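ML032222a iGluR (Mnemiopsis leidyi, PDB 4YKI) probably forms, as a ctenophore ionotropic glutamate receptor subunit, a glycine-activated ion channel whose ligand-binding domain holds glycine in its cleft. Local coordinates at residues 17-21 and 88-92. Residues are numbered along the deposited sequence; the frame is centred on the assembly and turned at random.
Sequences EQPFM and IAIDL. With GLY (glycine), chain E.
One side of the glycine pocket around the ligand's amino group, in the clamshell-like ligand-binding domain of an ionotropic glutamate receptor, forms where D91 meets E17 and F20. The backbone O of D91, centre of an inverse gamma turn, accepts a hydrogen bond of 2.9 Å from the ligand N, and a weak one runs from that N to D91 OD2; E188, outside the two segments, adds to the grip on the glycine. D91 CG sits between its own backbone N and carbonyl carbon (chi1 58°), which swings the carboxylate over the F20 ring. D91 CB lies 3.6 Å from the centroid of the F20 ring, a CH-pi contact over one face, and the D91 carboxylate continues over F20 CD2 and CE2, its plane only 13° from that of the ring. A flat, apolar phenylalanine suits this place because it backs one side of the acid group without competing for its oxygens. Cutting F20 back to an alanine is likely to open a gap beside D91 and leave its carboxylate freer to turn. E17 approaches across D91, the carboxylate planes 56° apart; E17 OE2 lies 2.5 Å from D91 OD2, so one acid probably holds a proton. A glutamate suits position 17 because its OE1 forms a salt bridge with R144. I90 CD1 rests 3.6 Å from M21 CG, against the methionine's stem, whose flexible chain then bends to bring CE near A89 O. Segment 17-21 fits a classic beta bulge, E17 O accepting from M21 N and, weakly, F20 N, with a cis peptide before P19. V191 of helix 189-195 touches E17, F20 and D91, while M37 and V38 of helix 37-49 pack against F20; the corner at I90 leads from strand 87-89 of the parallel sheet into strand 91-93 of the mixed sheet.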
loop_
_atom_site.group_PDB
_atom_site.type_symbol
_atom_site.label_atom_id
_atom_site.label_comp_id
_atom_site.label_asym_id
_atom_site.label_seq_id
_atom_site.Cartn_x
_atom_site.Cartn_y
_atom_site.Cartn_z
ATOM N N GLU B 17 12.405 -2.515 16.674
ATOM C CA GLU B 17 12.768 -2.765 15.280
ATOM C C GLU B 17 13.097 -1.407 14.664
ATOM O O GLU B 17 12.203 -0.683 14.221
ATOM C CB GLU B 17 11.633 -3.433 14.502
ATOM C CG GLU B 17 11.970 -3.633 13.024
ATOM C CD GLU B 17 11.769 -5.041 12.516
ATOM O OE1 GLU B 17 12.269 -5.982 13.157
ATOM O OE2 GLU B 17 11.134 -5.214 11.448
ATOM N N GLN B 18 14.363 -1.041 14.671
ATOM C CA GLN B 18 14.740 0.302 14.259
ATOM C C GLN B 18 14.548 0.414 12.747
ATOM O O GLN B 18 14.848 -0.525 12.022
ATOM C CB GLN B 18 16.179 0.609 14.694
ATOM C CG GLN B 18 16.300 0.525 16.214
ATOM C CD GLN B 18 17.679 0.768 16.767
ATOM O OE1 GLN B 18 18.590 1.182 16.060
ATOM N NE2 GLN B 18 17.838 0.516 18.064
ATOM N N PRO B 19 14.039 1.557 12.260
ATOM C CA PRO B 19 13.789 2.831 12.933
ATOM C C PRO B 19 12.306 3.002 13.301
ATOM O O PRO B 19 11.886 4.105 13.647
ATOM C CB PRO B 19 14.159 3.842 11.856
ATOM C CG PRO B 19 13.670 3.203 10.613
ATOM C CD PRO B 19 13.932 1.708 10.795
ATOM N N PHE B 20 11.530 1.931 13.211
ATOM C CA PHE B 20 10.121 1.946 13.546
ATOM C C PHE B 20 9.888 2.066 15.052
ATOM O O PHE B 20 9.061 2.871 15.482
ATOM C CB PHE B 20 9.468 0.700 12.963
ATOM C CG PHE B 20 9.566 0.636 11.463
ATOM C CD1 PHE B 20 8.832 1.499 10.677
ATOM C CD2 PHE B 20 10.432 -0.245 10.843
ATOM C CE1 PHE B 20 8.938 1.469 9.297
ATOM C CE2 PHE B 20 10.544 -0.279 9.461
ATOM C CZ PHE B 20 9.802 0.577 8.688
ATOM N N MET B 21 10.637 1.298 15.836
ATOM C CA MET B 21 10.582 1.355 17.302
ATOM C C MET B 21 11.976 1.147 17.864
ATOM O O MET B 21 12.722 0.278 17.404
ATOM C CB MET B 21 9.656 0.304 17.901
ATOM C CG MET B 21 8.180 0.602 17.749
ATOM S SD MET B 21 7.719 2.134 18.578
ATOM C CE MET B 21 6.210 1.611 19.359
ATOM N N ILE B 88 -1.489 -4.378 17.082
ATOM C CA ILE B 88 -0.046 -4.561 16.951
ATOM C C ILE B 88 0.480 -3.319 16.241
ATOM O O ILE B 88 0.147 -3.085 15.058
ATOM C CB ILE B 88 0.300 -5.837 16.192
ATOM C CG1 ILE B 88 -0.262 -7.077 16.920
ATOM C CG2 ILE B 88 1.811 -5.938 16.019
ATOM C CD1 ILE B 88 -0.145 -8.365 16.106
ATOM N N ALA B 89 1.245 -2.498 16.974
ATOM C CA ALA B 89 1.782 -1.230 16.477
ATOM C C ALA B 89 3.276 -1.384 16.211
ATOM O O ALA B 89 4.108 -1.219 17.115
ATOM C CB ALA B 89 1.504 -0.128 17.462
ATOM N N ILE B 90 3.617 -1.741 14.967
ATOM C CA ILE B 90 4.987 -2.001 14.548
ATOM C C ILE B 90 4.956 -2.000 13.021
ATOM O O ILE B 90 3.893 -1.801 12.420
ATOM C CB ILE B 90 5.468 -3.362 15.155
ATOM C CG1 ILE B 90 7.000 -3.543 15.146
ATOM C CG2 ILE B 90 4.747 -4.532 14.472
ATOM C CD1 ILE B 90 7.814 -2.363 15.667
ATOM N N ASP B 91 6.107 -2.199 12.384
ATOM C CA ASP B 91 6.127 -2.538 10.959
ATOM C C ASP B 91 5.688 -3.982 10.794
ATOM O O ASP B 91 6.507 -4.884 10.672
ATOM C CB ASP B 91 7.512 -2.296 10.368
ATOM C CG ASP B 91 8.629 -3.075 11.057
ATOM O OD1 ASP B 91 8.708 -3.076 12.310
ATOM O OD2 ASP B 91 9.466 -3.667 10.301
ATOM N N LEU B 92 4.376 -4.195 10.782
ATOM C CA LEU B 92 3.835 -5.551 10.701
ATOM C C LEU B 92 3.556 -5.878 9.237
ATOM O O LEU B 92 2.659 -5.303 8.611
ATOM C CB LEU B 92 2.568 -5.753 11.535
ATOM C CG LEU B 92 2.139 -7.213 11.706
ATOM C CD1 LEU B 92 3.136 -8.015 12.543
ATOM C CD2 LEU B 92 0.762 -7.279 12.309
HETATM N N GLY E . 8.453 -6.846 9.860
HETATM C CA GLY E . 8.614 -8.250 10.303
HETATM C C GLY E . 7.316 -9.015 10.397
HETATM O O GLY E . 7.384 -10.234 10.665
HETATM O OXT GLY E . 6.233 -8.414 10.231
#